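Local coordinates for E3 ubiquitin-protein ligase HERC2 (Homo sapiens, PDB 4L1M), which probably acts as an E3 ubiquitin ligase, attaching ubiquitin to target proteins, and carries RCC1-like beta-propeller domains such as the one in this structure, at residues T56-A61 and F376-C381; Q25-W30 and G49-G54; G234-L239 and G267-I272. All blocks are in the same frame, centred on the assembly; numbering follows the deposited sequence.

Contact 1: T56-A61 and F376-C381; sequences TQIACA and FAWSSC
Two neighbouring blades of the RCC1-like propeller meet where Ile58 of strand 55-60 packs against Trp378 and Phe376 of strand 374-379. Residues 57-60 and 376-379 run almost antiparallel (172°), their axes 8.9 Å apart at closest approach. No hydrogen bond joins the two segments directly; each strand pairs within its own sheet, Gln57 with Leu68 and Ala377 with Ile28, and the side chains fill the space between. Trp378 buries more surface here than any other residue of the two segments. Its chi1 of 60° sets CG between the backbone N and the carbonyl carbon, and the indole extends to the opposing strand, its six-membered ring meeting the backbone of Gln57 and Ile58 obliquely, through CZ2 and CH2. Trp378 CH2 comes within 3.8 Å of Ile58 N. The Ile58 side chain slides past the indole in the opposite direction, bringing its CD1 to 3.9 Å from Trp378 CZ3. The same methyl reaches back to Phe376 CB at 4.2 Å, so that one methyl touches both aromatic residues. Farther along, Cys60 SG meets Phe376 CE2 at 4.0 Å in an oblique sulfur-aromatic contact, and Phe65 also meets the phenylalanine ring. At the other end the interface turns polar. A water in the plane of the indole, at its edge, accepts from Trp378 NE1 at 2.7 Å and donates to Thr56 O at 2.7 Å. These two atoms are too far apart to bond directly, and the water bridges the two across the seam. Beyond it, Thr56 CG2 touches Cys381 SG at 4.1 Å. Apolar side chains interleaved between adjacent four-stranded antiparallel sheets, with a water bridge at one end, form a blade-to-blade interface of the beta-propeller fold.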
ATOM      1  N   THR A  56       5.531   3.616 -13.834  1.00 48.35           N
ATOM      2  CA  THR A  56       6.264   2.550 -13.139  1.00 49.14           C
ATOM      3  C   THR A  56       5.579   2.231 -11.820  1.00 49.53           C
ATOM      4  O   THR A  56       5.682   1.107 -11.326  1.00 48.65           O
ATOM      5  CB  THR A  56       7.762   2.891 -12.892  1.00 49.66           C
ATOM      6  OG1 THR A  56       7.887   3.999 -11.983  1.00 51.42           O
ATOM      7  CG2 THR A  56       8.452   3.243 -14.182  1.00 51.41           C
ATOM      8  N   GLN A  57       4.904   3.230 -11.249  1.00 49.02           N
ATOM      9  CA  GLN A  57       4.225   3.095  -9.978  1.00 48.95           C
ATOM     10  C   GLN A  57       3.036   4.037  -9.871  1.00 48.42           C
ATOM     11  O   GLN A  57       3.054   5.116 -10.446  1.00 50.73           O
ATOM     12  CB  GLN A  57       5.212   3.457  -8.880  1.00 51.11           C
ATOM     13  CG  GLN A  57       5.221   2.580  -7.659  1.00 53.10           C
ATOM     14  CD  GLN A  57       6.494   2.869  -6.865  1.00 54.60           C
ATOM     15  OE1 GLN A  57       7.634   2.635  -7.359  1.00 56.85           O
ATOM     16  NE2 GLN A  57       6.333   3.417  -5.688  1.00 50.80           N
ATOM     17  N   ILE A  58       2.014   3.624  -9.128  1.00 46.27           N
ATOM     18  CA  ILE A  58       0.904   4.474  -8.794  1.00 45.11           C
ATOM     19  C   ILE A  58       0.575   4.316  -7.313  1.00 43.31           C
ATOM     20  O   ILE A  58       0.358   3.210  -6.849  1.00 42.82           O
ATOM     21  CB  ILE A  58      -0.354   4.093  -9.607  1.00 47.85           C
ATOM     22  CG1 ILE A  58      -0.144   4.413 -11.073  1.00 48.23           C
ATOM     23  CG2 ILE A  58      -1.591   4.818  -9.054  1.00 49.06           C
ATOM     24  CD1 ILE A  58      -1.330   4.131 -11.961  1.00 49.70           C
ATOM     25  N   ALA A  59       0.511   5.434  -6.593  1.00 42.56           N
ATOM     26  CA  ALA A  59       0.169   5.452  -5.182  1.00 39.54           C
ATOM     27  C   ALA A  59      -1.171   6.174  -4.994  1.00 40.79           C
ATOM     28  O   ALA A  59      -1.292   7.355  -5.264  1.00 41.98           O
ATOM     29  CB  ALA A  59       1.247   6.145  -4.394  1.00 38.22           C
ATOM     30  N   CYS A  60      -2.164   5.430  -4.534  1.00 40.88           N
ATOM     31  CA  CYS A  60      -3.504   5.914  -4.457  1.00 41.76           C
ATOM     32  C   CYS A  60      -3.774   6.505  -3.082  1.00 41.30           C
ATOM     33  O   CYS A  60      -3.660   5.814  -2.079  1.00 40.60           O
ATOM     34  CB  CYS A  60      -4.464   4.761  -4.738  1.00 42.78           C
ATOM     35  SG  CYS A  60      -4.460   4.212  -6.470  1.00 45.19           S
ATOM     36  N   ALA A  61      -4.147   7.779  -3.054  1.00 41.36           N
ATOM     37  CA  ALA A  61      -4.630   8.404  -1.829  1.00 41.31           C
ATOM     38  C   ALA A  61      -6.157   8.435  -1.857  1.00 42.34           C
ATOM     39  O   ALA A  61      -6.780   7.757  -2.679  1.00 42.91           O
ATOM     40  CB  ALA A  61      -4.045   9.787  -1.666  1.00 41.64           C
ATOM     41  N   PHE A 376      -6.341   0.129 -10.741  1.00 43.51           N
ATOM     42  CA  PHE A 376      -5.511   0.363 -11.921  1.00 44.04           C
ATOM     43  C   PHE A 376      -4.600  -0.824 -12.183  1.00 44.23           C
ATOM     44  O   PHE A 376      -4.191  -1.523 -11.260  1.00 43.68           O
ATOM     45  CB  PHE A 376      -4.638   1.585 -11.729  1.00 44.13           C
ATOM     46  CG  PHE A 376      -5.398   2.846 -11.468  1.00 45.03           C
ATOM     47  CD1 PHE A 376      -5.791   3.663 -12.513  1.00 46.61           C
ATOM     48  CD2 PHE A 376      -5.705   3.232 -10.165  1.00 44.65           C
ATOM     49  CE1 PHE A 376      -6.481   4.844 -12.277  1.00 46.90           C
ATOM     50  CE2 PHE A 376      -6.395   4.411  -9.926  1.00 45.42           C
ATOM     51  CZ  PHE A 376      -6.781   5.219 -10.987  1.00 46.27           C
ATOM     52  N   ALA A 377      -4.293  -1.044 -13.452  1.00 45.52           N
ATOM     53  CA  ALA A 377      -3.358  -2.072 -13.855  1.00 46.20           C
ATOM     54  C   ALA A 377      -2.591  -1.561 -15.059  1.00 47.64           C
ATOM     55  O   ALA A 377      -3.208  -0.999 -15.967  1.00 49.85           O
ATOM     56  CB  ALA A 377      -4.098  -3.360 -14.204  1.00 47.20           C
ATOM     57  N   TRP A 378      -1.270  -1.768 -15.081  1.00 46.87           N
ATOM     58  CA  TRP A 378      -0.480  -1.362 -16.229  1.00 48.33           C
ATOM     59  C   TRP A 378       0.507  -2.413 -16.731  1.00 50.11           C
ATOM     60  O   TRP A 378       1.064  -3.202 -15.961  1.00 51.03           O
ATOM     61  CB  TRP A 378       0.253  -0.045 -15.944  1.00 46.75           C
ATOM     62  CG  TRP A 378       1.197  -0.096 -14.793  1.00 44.61           C
ATOM     63  CD1 TRP A 378       2.543  -0.295 -14.839  1.00 44.28           C
ATOM     64  CD2 TRP A 378       0.864   0.082 -13.404  1.00 43.17           C
ATOM     65  NE1 TRP A 378       3.071  -0.280 -13.565  1.00 43.61           N
ATOM     66  CE2 TRP A 378       2.064  -0.035 -12.668  1.00 42.31           C
ATOM     67  CE3 TRP A 378      -0.332   0.319 -12.717  1.00 42.04           C
ATOM     68  CZ2 TRP A 378       2.101   0.065 -11.293  1.00 41.42           C
ATOM     69  CZ3 TRP A 378      -0.297   0.413 -11.347  1.00 41.20           C
ATOM     70  CH2 TRP A 378       0.915   0.284 -10.639  1.00 41.21           C
ATOM     71  N   SER A 379       0.731  -2.378 -18.035  1.00 51.80           N
ATOM     72  CA  SER A 379       1.788  -3.135 -18.667  1.00 55.13           C
ATOM     73  C   SER A 379       3.093  -2.353 -18.519  1.00 55.75           C
ATOM     74  O   SER A 379       3.109  -1.287 -17.937  1.00 52.75           O
ATOM     75  CB  SER A 379       1.478  -3.357 -20.152  1.00 56.98           C
ATOM     76  OG  SER A 379       1.333  -2.113 -20.821  1.00 57.17           O
ATOM     77  N   SER A 380       4.187  -2.890 -19.047  1.00 58.63           N
ATOM     78  CA  SER A 380       5.480  -2.246 -18.877  1.00 59.41           C
ATOM     79  C   SER A 380       5.654  -1.071 -19.831  1.00 61.54           C
ATOM     80  O   SER A 380       5.154  -1.106 -20.966  1.00 63.56           O
ATOM     81  CB  SER A 380       6.592  -3.255 -19.075  1.00 60.90           C
ATOM     82  OG  SER A 380       7.809  -2.580 -19.286  1.00 62.38           O
ATOM     83  N   CYS A 381       6.367  -0.039 -19.368  1.00 62.30           N
ATOM     84  CA  CYS A 381       6.679   1.133 -20.201  1.00 65.26           C
ATOM     85  C   CYS A 381       8.004   1.147 -20.924  1.00 70.92           C
ATOM     86  O   CYS A 381       8.316   2.166 -21.545  1.00 71.88           O
ATOM     87  CB  CYS A 381       6.651   2.411 -19.396  1.00 63.57           C
ATOM     88  SG  CYS A 381       7.975   2.582 -18.175  1.00 65.09           S
TER
HETATM   89  O   HOH W   1       5.572  -1.035 -12.998  1.00 37.59           O

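Contact 2: Q25-W30 and G49-G54; sequences QEVIGW and GLANLG
The carboxamide of Gln25 is the flat side-chain group that meets 49-54, and it makes the touch through its oxygen, with Gly54 CA lying off the amide plane. Gln25 OE1 lies 3.5 Å from Gly54 CA and 3.6 Å from Ala51 O, the latter no bond, since both atoms are acceptors. With CG anti to the backbone N (chi1 170°) and the chain extended beyond it, Gln25 reaches toward Gly54 and the residue after it. There its NE2 donates to Val55 O and to Ser379 O, and OE1 is itself hydrogen-bonded just beyond the two segments; bonds at both ends of the amide should fix its rotation. The rest of the contact is made by Ala51, Val27 and Leu50. Ala51 CB approaches the backbone of the other segment, 3.4 Å from Gln25 O. Next to it the two methyls of Val27 divide their work: CG1 is 3.7 Å from Leu50 CD1, the valine and leucine side chains crossing at about a right angle, whereas CG2 lies 3.9 Å from Ala51 CA, against the helix backbone. Ala51 to Gly54 form a type I beta turn, Gly54 N bonding to Ala51 O at 3.0 Å, and Gly54 leaves the helical conformation with positive phi, close to the amide. No hydrogen bond passes between the segments, although all five touching residues are buried. The helical turn 48-51 thus packs beside the start of strand 27-31, which is paired with strand 45-46 and strand 374-379. Trp378 of the latter touches both Gln25 and Val27, while Leu50 reaches Phe65 and Ile67 of strand 64-69, linking this sheet to the following blade.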
ATOM      1  N   GLN A  25       2.477   1.953 -23.882  1.00 64.82           N
ATOM      2  CA  GLN A  25       2.162   1.131 -22.663  1.00 62.04           C
ATOM      3  C   GLN A  25       0.642   1.102 -22.501  1.00 60.95           C
ATOM      4  O   GLN A  25       0.001   2.007 -22.980  1.00 61.42           O
ATOM      5  CB  GLN A  25       2.776   1.844 -21.453  1.00 59.11           C
ATOM      6  CG  GLN A  25       2.426   1.377 -20.055  1.00 56.10           C
ATOM      7  CD  GLN A  25       2.964   2.328 -18.978  1.00 53.64           C
ATOM      8  OE1 GLN A  25       2.889   3.538 -19.124  1.00 53.30           O
ATOM      9  NE2 GLN A  25       3.530   1.776 -17.913  1.00 52.07           N
ATOM     10  N   GLU A  26       0.074   0.095 -21.821  1.00 59.47           N
ATOM     11  CA  GLU A  26      -1.347   0.116 -21.465  1.00 57.29           C
ATOM     12  C   GLU A  26      -1.514   0.402 -19.982  1.00 52.55           C
ATOM     13  O   GLU A  26      -0.824  -0.156 -19.146  1.00 49.17           O
ATOM     14  CB  GLU A  26      -2.053  -1.186 -21.877  1.00 59.47           C
ATOM     15  CG  GLU A  26      -2.215  -1.287 -23.399  1.00 63.53           C
ATOM     16  CD  GLU A  26      -3.108  -2.430 -23.853  1.00 66.73           C
ATOM     17  OE1 GLU A  26      -3.990  -2.860 -23.090  1.00 66.80           O
ATOM     18  OE2 GLU A  26      -2.957  -2.898 -25.005  1.00 71.48           O
ATOM     19  N   VAL A  27      -2.393   1.354 -19.695  1.00 51.55           N
ATOM     20  CA  VAL A  27      -2.789   1.699 -18.349  1.00 49.45           C
ATOM     21  C   VAL A  27      -4.301   1.670 -18.307  1.00 49.62           C
ATOM     22  O   VAL A  27      -4.962   2.526 -18.889  1.00 49.95           O
ATOM     23  CB  VAL A  27      -2.314   3.111 -17.934  1.00 47.98           C
ATOM     24  CG1 VAL A  27      -2.694   3.380 -16.495  1.00 45.83           C
ATOM     25  CG2 VAL A  27      -0.813   3.242 -18.105  1.00 48.12           C
ATOM     26  N   ILE A  28      -4.831   0.696 -17.579  1.00 50.71           N
ATOM     27  CA  ILE A  28      -6.268   0.496 -17.450  1.00 51.17           C
ATOM     28  C   ILE A  28      -6.728   0.889 -16.051  1.00 48.12           C
ATOM     29  O   ILE A  28      -6.054   0.585 -15.059  1.00 45.12           O
ATOM     30  CB  ILE A  28      -6.666  -0.974 -17.641  1.00 52.70           C
ATOM     31  CG1 ILE A  28      -5.831  -1.638 -18.720  1.00 54.93           C
ATOM     32  CG2 ILE A  28      -8.150  -1.066 -17.973  1.00 54.51           C
ATOM     33  CD1 ILE A  28      -5.988  -1.017 -20.086  1.00 57.09           C
ATOM     34  N   GLY A  29      -7.865   1.583 -15.990  1.00 47.89           N
ATOM     35  CA  GLY A  29      -8.485   1.961 -14.725  1.00 46.01           C
ATOM     36  C   GLY A  29      -9.967   1.697 -14.737  1.00 46.59           C
ATOM     37  O   GLY A  29     -10.596   1.654 -15.799  1.00 47.63           O
ATOM     38  N   TRP A  30     -10.523   1.468 -13.552  1.00 46.13           N
ATOM     39  CA  TRP A  30     -11.967   1.323 -13.419  1.00 47.44           C
ATOM     40  C   TRP A  30     -12.388   1.610 -12.015  1.00 45.26           C
ATOM     41  O   TRP A  30     -11.556   1.634 -11.117  1.00 44.74           O
ATOM     42  CB  TRP A  30     -12.451  -0.065 -13.877  1.00 48.94           C
ATOM     43  CG  TRP A  30     -11.851  -1.208 -13.159  1.00 47.83           C
ATOM     44  CD1 TRP A  30     -12.441  -1.945 -12.169  1.00 48.10           C
ATOM     45  CD2 TRP A  30     -10.561  -1.785 -13.377  1.00 47.31           C
ATOM     46  NE1 TRP A  30     -11.589  -2.937 -11.751  1.00 47.37           N
ATOM     47  CE2 TRP A  30     -10.433  -2.865 -12.486  1.00 47.00           C
ATOM     48  CE3 TRP A  30      -9.508  -1.513 -14.260  1.00 48.28           C
ATOM     49  CZ2 TRP A  30      -9.287  -3.658 -12.434  1.00 46.11           C
ATOM     50  CZ3 TRP A  30      -8.363  -2.299 -14.203  1.00 47.12           C
ATOM     51  CH2 TRP A  30      -8.263  -3.353 -13.298  1.00 46.75           C
ATOM     52  N   GLY A  49      -3.787   9.175 -21.311  1.00 62.80           N
ATOM     53  CA  GLY A  49      -3.152  10.300 -20.629  1.00 61.89           C
ATOM     54  C   GLY A  49      -2.047   9.861 -19.687  1.00 60.22           C
ATOM     55  O   GLY A  49      -1.003  10.488 -19.636  1.00 62.57           O
ATOM     56  N   LEU A  50      -2.267   8.749 -18.985  1.00 57.84           N
ATOM     57  CA  LEU A  50      -1.264   8.163 -18.093  1.00 54.42           C
ATOM     58  C   LEU A  50      -0.159   7.399 -18.810  1.00 53.02           C
ATOM     59  O   LEU A  50       0.976   7.397 -18.371  1.00 50.54           O
ATOM     60  CB  LEU A  50      -1.939   7.202 -17.120  1.00 54.52           C
ATOM     61  CG  LEU A  50      -2.985   7.816 -16.207  1.00 54.84           C
ATOM     62  CD1 LEU A  50      -3.600   6.741 -15.332  1.00 53.90           C
ATOM     63  CD2 LEU A  50      -2.390   8.925 -15.342  1.00 54.80           C
ATOM     64  N   ALA A  51      -0.496   6.742 -19.909  1.00 54.33           N
ATOM     65  CA  ALA A  51       0.472   5.960 -20.653  1.00 55.25           C
ATOM     66  C   ALA A  51       1.603   6.841 -21.190  1.00 56.62           C
ATOM     67  O   ALA A  51       2.756   6.392 -21.253  1.00 58.82           O
ATOM     68  CB  ALA A  51      -0.214   5.223 -21.793  1.00 57.07           C
ATOM     69  N   ASN A  52       1.275   8.074 -21.593  1.00 56.37           N
ATOM     70  CA  ASN A  52       2.285   9.034 -22.089  1.00 58.06           C
ATOM     71  C   ASN A  52       3.428   9.249 -21.104  1.00 55.40           C
ATOM     72  O   ASN A  52       4.581   9.404 -21.490  1.00 55.76           O
ATOM     73  CB  ASN A  52       1.645  10.388 -22.397  1.00 59.70           C
ATOM     74  CG  ASN A  52       0.705  10.349 -23.596  1.00 63.36           C
ATOM     75  OD1 ASN A  52       0.556   9.327 -24.265  1.00 65.79           O
ATOM     76  ND2 ASN A  52       0.074  11.482 -23.884  1.00 66.83           N
ATOM     77  N   LEU A  53       3.103   9.211 -19.824  1.00 52.26           N
ATOM     78  CA  LEU A  53       4.089   9.400 -18.779  1.00 49.80           C
ATOM     79  C   LEU A  53       5.102   8.257 -18.675  1.00 49.71           C
ATOM     80  O   LEU A  53       6.236   8.471 -18.252  1.00 48.45           O
ATOM     81  CB  LEU A  53       3.397   9.542 -17.429  1.00 47.45           C
ATOM     82  CG  LEU A  53       2.243  10.535 -17.254  1.00 47.15           C
ATOM     83  CD1 LEU A  53       1.990  10.728 -15.763  1.00 45.84           C
ATOM     84  CD2 LEU A  53       2.497  11.877 -17.902  1.00 48.70           C
ATOM     85  N   GLY A  54       4.698   7.044 -19.053  1.00 50.14           N
ATOM     86  CA  GLY A  54       5.530   5.870 -18.792  1.00 49.91           C
ATOM     87  C   GLY A  54       5.451   5.527 -17.320  1.00 48.01           C
ATOM     88  O   GLY A  54       6.347   5.855 -16.539  1.00 46.95           O
TER

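Contact 3: G234-L239 and G267-I272; sequences GDYGKL and GSQFSI. With SO4 (sulfate ion), chain F.
At chi1 61° the Lys238 chain leaves CB wedged between the two backbone branches, then runs extended and turns at its last torsion (chi4 -75°), while Gln269 folds back at chi2; together these bends carry Lys238 NZ to Gln269 OE1. The ammonium donates to that oxygen at 2.9 Å, approaching from above the plane of the amide. It also donates to Asp235 O at 3.2 Å and forms a salt bridge with Asp233. Gln269 OE1 sits at the edge of the Tyr236 ring, in its plane and 3.5 Å from Tyr236 CD2; ring and amide planes stand 78° apart. The other end of the amide is held as well, its NE2 donating to Asp216 O. Within the strand, Ser271 OG donates to Lys238 O at 3.0 Å, so both the backbone and the side-chain end of Lys238 are tied to 267-272. A sulfate, probably from the crystallisation liquor, lies beside Ser268, whose OG is 3.0 Å from sulfate O4; Arg290 and Lys285 also bind this anion. With its charge opposed by Asp233 and its N-H groups bonded to the backbone O of Asp235 and to Gln269 OE1, the buried Lys238 probably stays protonated, and it joins the loop after strand 228-232 to the next blade largely by polar bonds.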
ATOM      1  N   GLY A 234      -6.360  -3.903  17.751  1.00 39.10           N
ATOM      2  CA  GLY A 234      -6.653  -5.322  17.616  1.00 40.20           C
ATOM      3  C   GLY A 234      -8.046  -5.678  17.140  1.00 40.44           C
ATOM      4  O   GLY A 234      -8.337  -6.850  16.902  1.00 47.51           O
ATOM      5  N   ASP A 235      -8.913  -4.693  17.011  1.00 39.30           N
ATOM      6  CA  ASP A 235     -10.287  -4.915  16.549  1.00 38.70           C
ATOM      7  C   ASP A 235     -10.340  -5.816  15.306  1.00 36.95           C
ATOM      8  O   ASP A 235      -9.505  -5.717  14.406  1.00 32.71           O
ATOM      9  CB  ASP A 235     -10.982  -3.564  16.233  1.00 38.10           C
ATOM     10  CG  ASP A 235     -11.445  -2.808  17.486  1.00 38.39           C
ATOM     11  OD1 ASP A 235     -11.331  -3.360  18.615  1.00 39.43           O
ATOM     12  OD2 ASP A 235     -11.974  -1.676  17.332  1.00 36.76           O
ATOM     13  N   TYR A 236     -11.337  -6.698  15.301  1.00 38.31           N
ATOM     14  CA  TYR A 236     -11.614  -7.640  14.198  1.00 39.00           C
ATOM     15  C   TYR A 236     -10.536  -8.699  14.011  1.00 40.62           C
ATOM     16  O   TYR A 236     -10.550  -9.424  13.024  1.00 42.28           O
ATOM     17  CB  TYR A 236     -11.888  -6.897  12.876  1.00 36.80           C
ATOM     18  CG  TYR A 236     -12.997  -5.885  13.005  1.00 36.04           C
ATOM     19  CD1 TYR A 236     -14.313  -6.293  13.099  1.00 38.08           C
ATOM     20  CD2 TYR A 236     -12.724  -4.511  13.060  1.00 35.42           C
ATOM     21  CE1 TYR A 236     -15.343  -5.359  13.265  1.00 39.48           C
ATOM     22  CE2 TYR A 236     -13.740  -3.560  13.205  1.00 35.62           C
ATOM     23  CZ  TYR A 236     -15.042  -3.987  13.311  1.00 37.47           C
ATOM     24  OH  TYR A 236     -16.051  -3.093  13.427  1.00 37.69           O
ATOM     25  N   GLY A 237      -9.610  -8.793  14.965  1.00 41.82           N
ATOM     26  CA  GLY A 237      -8.509  -9.760  14.904  1.00 40.85           C
ATOM     27  C   GLY A 237      -7.495  -9.530  13.805  1.00 38.70           C
ATOM     28  O   GLY A 237      -6.756 -10.433  13.448  1.00 38.65           O
ATOM     29  N   LYS A 238      -7.466  -8.319  13.263  1.00 37.24           N
ATOM     30  CA  LYS A 238      -6.516  -7.965  12.222  1.00 35.65           C
ATOM     31  C   LYS A 238      -5.050  -8.103  12.593  1.00 35.49           C
ATOM     32  O   LYS A 238      -4.223  -8.079  11.710  1.00 39.92           O
ATOM     33  CB  LYS A 238      -6.778  -6.551  11.695  1.00 35.92           C
ATOM     34  CG  LYS A 238      -6.666  -5.418  12.712  1.00 37.36           C
ATOM     35  CD  LYS A 238      -7.130  -4.109  12.066  1.00 38.01           C
ATOM     36  CE  LYS A 238      -7.010  -2.921  12.988  1.00 38.11           C
ATOM     37  NZ  LYS A 238      -8.084  -2.911  14.028  1.00 40.05           N
ATOM     38  N   LEU A 239      -4.706  -8.250  13.867  1.00 35.56           N
ATOM     39  CA  LEU A 239      -3.307  -8.472  14.264  1.00 35.08           C
ATOM     40  C   LEU A 239      -2.893  -9.900  14.031  1.00 35.76           C
ATOM     41  O   LEU A 239      -1.692 -10.184  13.945  1.00 37.15           O
ATOM     42  CB  LEU A 239      -3.040  -8.112  15.735  1.00 34.65           C
ATOM     43  CG  LEU A 239      -3.288  -6.653  16.090  1.00 35.48           C
ATOM     44  CD1 LEU A 239      -3.065  -6.424  17.580  1.00 35.81           C
ATOM     45  CD2 LEU A 239      -2.421  -5.698  15.259  1.00 34.15           C
ATOM     46  N   GLY A 267      -5.660  -3.361   4.196  1.00 39.75           N
ATOM     47  CA  GLY A 267      -6.824  -2.625   3.712  1.00 38.85           C
ATOM     48  C   GLY A 267      -7.498  -2.127   4.951  1.00 38.10           C
ATOM     49  O   GLY A 267      -6.919  -2.204   6.028  1.00 39.55           O
ATOM     50  N   SER A 268      -8.730  -1.658   4.834  1.00 38.39           N
ATOM     51  CA  SER A 268      -9.436  -1.094   5.997  1.00 37.11           C
ATOM     52  C   SER A 268      -9.824  -2.188   6.971  1.00 35.73           C
ATOM     53  O   SER A 268     -10.684  -3.005   6.684  1.00 37.62           O
ATOM     54  CB  SER A 268     -10.680  -0.312   5.562  1.00 37.19           C
ATOM     55  OG  SER A 268     -11.320   0.260   6.686  1.00 36.50           O
ATOM     56  N   GLN A 269      -9.122  -2.228   8.093  1.00 34.56           N
ATOM     57  CA  GLN A 269      -9.377  -3.175   9.179  1.00 34.70           C
ATOM     58  C   GLN A 269      -9.114  -4.624   8.814  1.00 36.17           C
ATOM     59  O   GLN A 269      -9.656  -5.528   9.461  1.00 40.88           O
ATOM     60  CB  GLN A 269     -10.805  -2.994   9.730  1.00 35.66           C
ATOM     61  CG  GLN A 269     -11.100  -1.569  10.261  1.00 34.98           C
ATOM     62  CD  GLN A 269     -10.275  -1.228  11.496  1.00 34.07           C
ATOM     63  OE1 GLN A 269     -10.384  -1.904  12.492  1.00 39.25           O
ATOM     64  NE2 GLN A 269      -9.420  -0.237  11.412  1.00 31.79           N
ATOM     65  N   PHE A 270      -8.278  -4.862   7.804  1.00 35.44           N
ATOM     66  CA  PHE A 270      -7.848  -6.224   7.464  1.00 37.37           C
ATOM     67  C   PHE A 270      -6.431  -6.248   6.919  1.00 36.91           C
ATOM     68  O   PHE A 270      -5.890  -5.228   6.527  1.00 37.30           O
ATOM     69  CB  PHE A 270      -8.820  -6.926   6.499  1.00 39.76           C
ATOM     70  CG  PHE A 270      -8.725  -6.475   5.062  1.00 39.30           C
ATOM     71  CD1 PHE A 270      -9.374  -5.347   4.638  1.00 40.91           C
ATOM     72  CD2 PHE A 270      -8.047  -7.224   4.130  1.00 40.59           C
ATOM     73  CE1 PHE A 270      -9.329  -4.954   3.294  1.00 41.71           C
ATOM     74  CE2 PHE A 270      -7.994  -6.837   2.790  1.00 41.21           C
ATOM     75  CZ  PHE A 270      -8.628  -5.693   2.379  1.00 39.85           C
ATOM     76  N   SER A 271      -5.863  -7.436   6.903  1.00 37.91           N
ATOM     77  CA  SER A 271      -4.467  -7.619   6.666  1.00 38.73           C
ATOM     78  C   SER A 271      -4.248  -8.726   5.648  1.00 40.26           C
ATOM     79  O   SER A 271      -5.059  -9.634   5.514  1.00 41.11           O
ATOM     80  CB  SER A 271      -3.812  -8.005   7.980  1.00 40.17           C
ATOM     81  OG  SER A 271      -4.029  -6.997   8.955  1.00 40.77           O
ATOM     82  N   ILE A 272      -3.125  -8.637   4.947  1.00 40.81           N
ATOM     83  CA  ILE A 272      -2.761  -9.538   3.872  1.00 40.63           C
ATOM     84  C   ILE A 272      -1.281  -9.922   4.011  1.00 40.82           C
ATOM     85  O   ILE A 272      -0.441  -9.077   4.308  1.00 39.30           O
ATOM     86  CB  ILE A 272      -2.898  -8.801   2.534  1.00 42.31           C
ATOM     87  CG1 ILE A 272      -4.356  -8.468   2.229  1.00 43.08           C
ATOM     88  CG2 ILE A 272      -2.273  -9.612   1.394  1.00 44.12           C
ATOM     89  CD1 ILE A 272      -5.129  -9.669   1.729  1.00 45.41           C
TER
HETATM   90  S   SO4 F 803     -15.037  -0.000   7.019  1.00 61.50           S
HETATM   91  O1  SO4 F 803     -14.399   0.227   5.721  1.00 59.18           O
HETATM   92  O2  SO4 F 803     -15.651   1.283   7.444  1.00 60.11           O
HETATM   93  O3  SO4 F 803     -16.088  -1.038   6.968  1.00 64.72           O
HETATM   94  O4  SO4 F 803     -13.992  -0.486   7.948  1.00 62.52           O

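Overall arrangement
From the N terminus, contact 2 comes first, closing a loop of 18 residues between 25-30 and 49-54. Contact 1 opens soon after at 56-61, with 314 residues before 376-381, almost the whole circuit of seven four-stranded blades. Contact 3 falls within that span, bringing together a loop and a strand from successive blades. Strands 27-31 and 374-379 are neighbours in one sheet, so the chain's two ends share a blade, the closure familiar from beta-propellers; through it contacts 1 and 2 touch, their centres about 8 Å apart. Contact 3 lies on the opposite side of the chain's centre, about 25 Å from contact 1 centre to centre.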